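Local structure of beta-glucosidase (Saccharopolyspora erythraea D, 5M6G) at residues L516-E519 with D520-T523. The protein probably hydrolyses terminal, non-reducing beta-D-glucosyl residues to release beta-D-glucose, as a member of glycosyl hydrolase family 3. Residues are numbered along the deposited sequence; the frame is centred on the assembly and turned at random.
Sequences LDEE and DRAT
Arg-521 N, Ala-522 N and Thr-523 N donate to Asp-517 O, Glu-518 O and Glu-519 O, each to the carbonyl four residues back, which marks the first turn of helix 518-528. Asp-517 is its N-cap: Asp-520 N reaches Asp-517 OD1 at 2.8 Å, almost straight (170°) and nearly along the C-O axis. The cap depends on chi1 of 63°, which sets CG between the backbone N and the carbonyl carbon and folds the carboxylate over the helix start. Asp-520 OD1 lies 3.4 Å from Asp-517 OD1, the carboxylate planes 54° apart; Lys-436 forms salt bridges with both acids and probably offsets their repulsion. A water accepts from Asp-517 N and donates to Asp-520 OD2, which also takes a bond from Gly-499 N, just where strand 493-499 ends. That strand, this helix and strand 534-539 form a beta-alpha-beta unit of the family's C-terminal domain. The methyl Leu-516 CD2 lies 3.7 Å from Asp-520 OD2, against the carboxylate, while the leucine's apolar packing is on Val-498, Leu-544 and Trp-553. Bent at chi3, Arg-521 doubles back past Leu-516 CB; its NE donates to Leu-516 O at 2.9 Å, from above the carbonyl plane. A second water links Glu-519 OE1, salt-bridged to Arg-482, with Thr-523 OG1, donating to the carboxylate and accepting from the hydroxyl at 2.7 Å.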
ATOM      1  N   LEU A 516     -15.481 -18.048   7.202  1.00 19.14           N
ATOM      2  CA  LEU A 516     -15.787 -18.188   5.785  1.00 19.87           C
ATOM      3  C   LEU A 516     -17.268 -17.924   5.546  1.00 14.19           C
ATOM      4  O   LEU A 516     -18.121 -18.333   6.338  1.00 17.16           O
ATOM      5  CB  LEU A 516     -15.411 -19.593   5.300  1.00 18.69           C
ATOM      6  CG  LEU A 516     -13.923 -19.938   5.340  1.00 14.63           C
ATOM      7  CD1 LEU A 516     -13.720 -21.409   5.018  1.00 19.63           C
ATOM      8  CD2 LEU A 516     -13.183 -19.060   4.344  1.00 21.33           C
ATOM      9  N   ASP A 517     -17.574 -17.228   4.454  1.00 16.97           N
ATOM     10  CA  ASP A 517     -18.967 -16.982   4.118  1.00 22.61           C
ATOM     11  C   ASP A 517     -19.650 -18.290   3.714  1.00 22.56           C
ATOM     12  O   ASP A 517     -19.038 -19.368   3.661  1.00 18.73           O
ATOM     13  CB  ASP A 517     -19.087 -15.904   3.036  1.00 18.42           C
ATOM     14  CG  ASP A 517     -18.447 -16.289   1.710  1.00 21.56           C
ATOM     15  OD1 ASP A 517     -18.267 -17.489   1.423  1.00 21.10           O
ATOM     16  OD2 ASP A 517     -18.147 -15.364   0.921  1.00 20.34           O
ATOM     17  N   GLU A 518     -20.950 -18.206   3.441  1.00 24.02           N
ATOM     18  CA  GLU A 518     -21.698 -19.445   3.270  1.00 31.79           C
ATOM     19  C   GLU A 518     -21.364 -20.110   1.944  1.00 22.41           C
ATOM     20  O   GLU A 518     -21.410 -21.341   1.842  1.00 18.42           O
ATOM     21  CB  GLU A 518     -23.199 -19.185   3.417  1.00 32.44           C
ATOM     22  CG  GLU A 518     -23.576 -18.889   4.878  1.00 43.42           C
ATOM     23  CD  GLU A 518     -25.035 -19.169   5.208  1.00 57.81           C
ATOM     24  OE1 GLU A 518     -25.844 -19.343   4.269  1.00 60.50           O
ATOM     25  OE2 GLU A 518     -25.364 -19.241   6.418  1.00 52.92           O
ATOM     26  N   GLU A 519     -20.984 -19.325   0.938  1.00 19.21           N
ATOM     27  CA  GLU A 519     -20.575 -19.918  -0.327  1.00 19.91           C
ATOM     28  C   GLU A 519     -19.302 -20.736  -0.159  1.00 21.12           C
ATOM     29  O   GLU A 519     -19.224 -21.882  -0.623  1.00 16.82           O
ATOM     30  CB  GLU A 519     -20.380 -18.835  -1.387  1.00 17.37           C
ATOM     31  CG  GLU A 519     -19.756 -19.392  -2.668  1.00 17.99           C
ATOM     32  CD  GLU A 519     -19.484 -18.333  -3.735  1.00 20.48           C
ATOM     33  OE1 GLU A 519     -18.935 -18.711  -4.791  1.00 19.28           O
ATOM     34  OE2 GLU A 519     -19.818 -17.139  -3.532  1.00 21.83           O
ATOM     35  N   ASP A 520     -18.285 -20.163   0.494  1.00 17.32           N
ATOM     36  CA  ASP A 520     -17.029 -20.891   0.674  1.00 19.30           C
ATOM     37  C   ASP A 520     -17.242 -22.189   1.447  1.00 20.68           C
ATOM     38  O   ASP A 520     -16.643 -23.220   1.118  1.00 18.14           O
ATOM     39  CB  ASP A 520     -15.998 -20.029   1.404  1.00 17.26           C
ATOM     40  CG  ASP A 520     -15.524 -18.830   0.579  1.00 16.56           C
ATOM     41  OD1 ASP A 520     -15.873 -18.707  -0.616  1.00 18.23           O
ATOM     42  OD2 ASP A 520     -14.779 -18.002   1.143  1.00 15.98           O
ATOM     43  N   ARG A 521     -18.072 -22.156   2.494  1.00 20.35           N
ATOM     44  CA  ARG A 521     -18.256 -23.367   3.294  1.00 18.54           C
ATOM     45  C   ARG A 521     -19.096 -24.406   2.555  1.00 16.79           C
ATOM     46  O   ARG A 521     -18.825 -25.606   2.658  1.00 19.33           O
ATOM     47  CB  ARG A 521     -18.866 -23.021   4.649  1.00 20.89           C
ATOM     48  CG  ARG A 521     -18.087 -21.943   5.376  1.00 24.36           C
ATOM     49  CD  ARG A 521     -18.394 -21.915   6.824  1.00 38.36           C
ATOM     50  NE  ARG A 521     -19.306 -20.812   7.108  1.00 39.09           N
ATOM     51  CZ  ARG A 521     -20.619 -20.957   7.177  1.00 44.75           C
ATOM     52  NH1 ARG A 521     -21.155 -22.162   7.009  1.00 39.20           N
ATOM     53  NH2 ARG A 521     -21.384 -19.907   7.437  1.00 51.56           N
ATOM     54  N   ALA A 522     -20.105 -23.965   1.798  1.00 20.13           N
ATOM     55  CA  ALA A 522     -20.861 -24.881   0.943  1.00 19.32           C
ATOM     56  C   ALA A 522     -19.968 -25.541  -0.103  1.00 21.88           C
ATOM     57  O   ALA A 522     -20.069 -26.749  -0.348  1.00 15.76           O
ATOM     58  CB  ALA A 522     -22.005 -24.131   0.259  1.00 15.33           C
ATOM     59  N   THR A 523     -19.098 -24.765  -0.745  1.00 18.56           N
ATOM     60  CA  THR A 523     -18.245 -25.330  -1.787  1.00 17.96           C
ATOM     61  C   THR A 523     -17.235 -26.317  -1.212  1.00 19.83           C
ATOM     62  O   THR A 523     -17.023 -27.400  -1.777  1.00 17.56           O
ATOM     63  CB  THR A 523     -17.546 -24.207  -2.546  1.00 16.76           C
ATOM     64  OG1 THR A 523     -18.523 -23.490  -3.302  1.00 17.17           O
ATOM     65  CG2 THR A 523     -16.498 -24.773  -3.501  1.00 16.03           C
TER
HETATM   66  O   HOH W   1     -15.285 -16.111   2.993  1.00 17.78           O
HETATM   67  O   HOH W   2     -17.755 -21.168  -4.367  1.00 19.36           O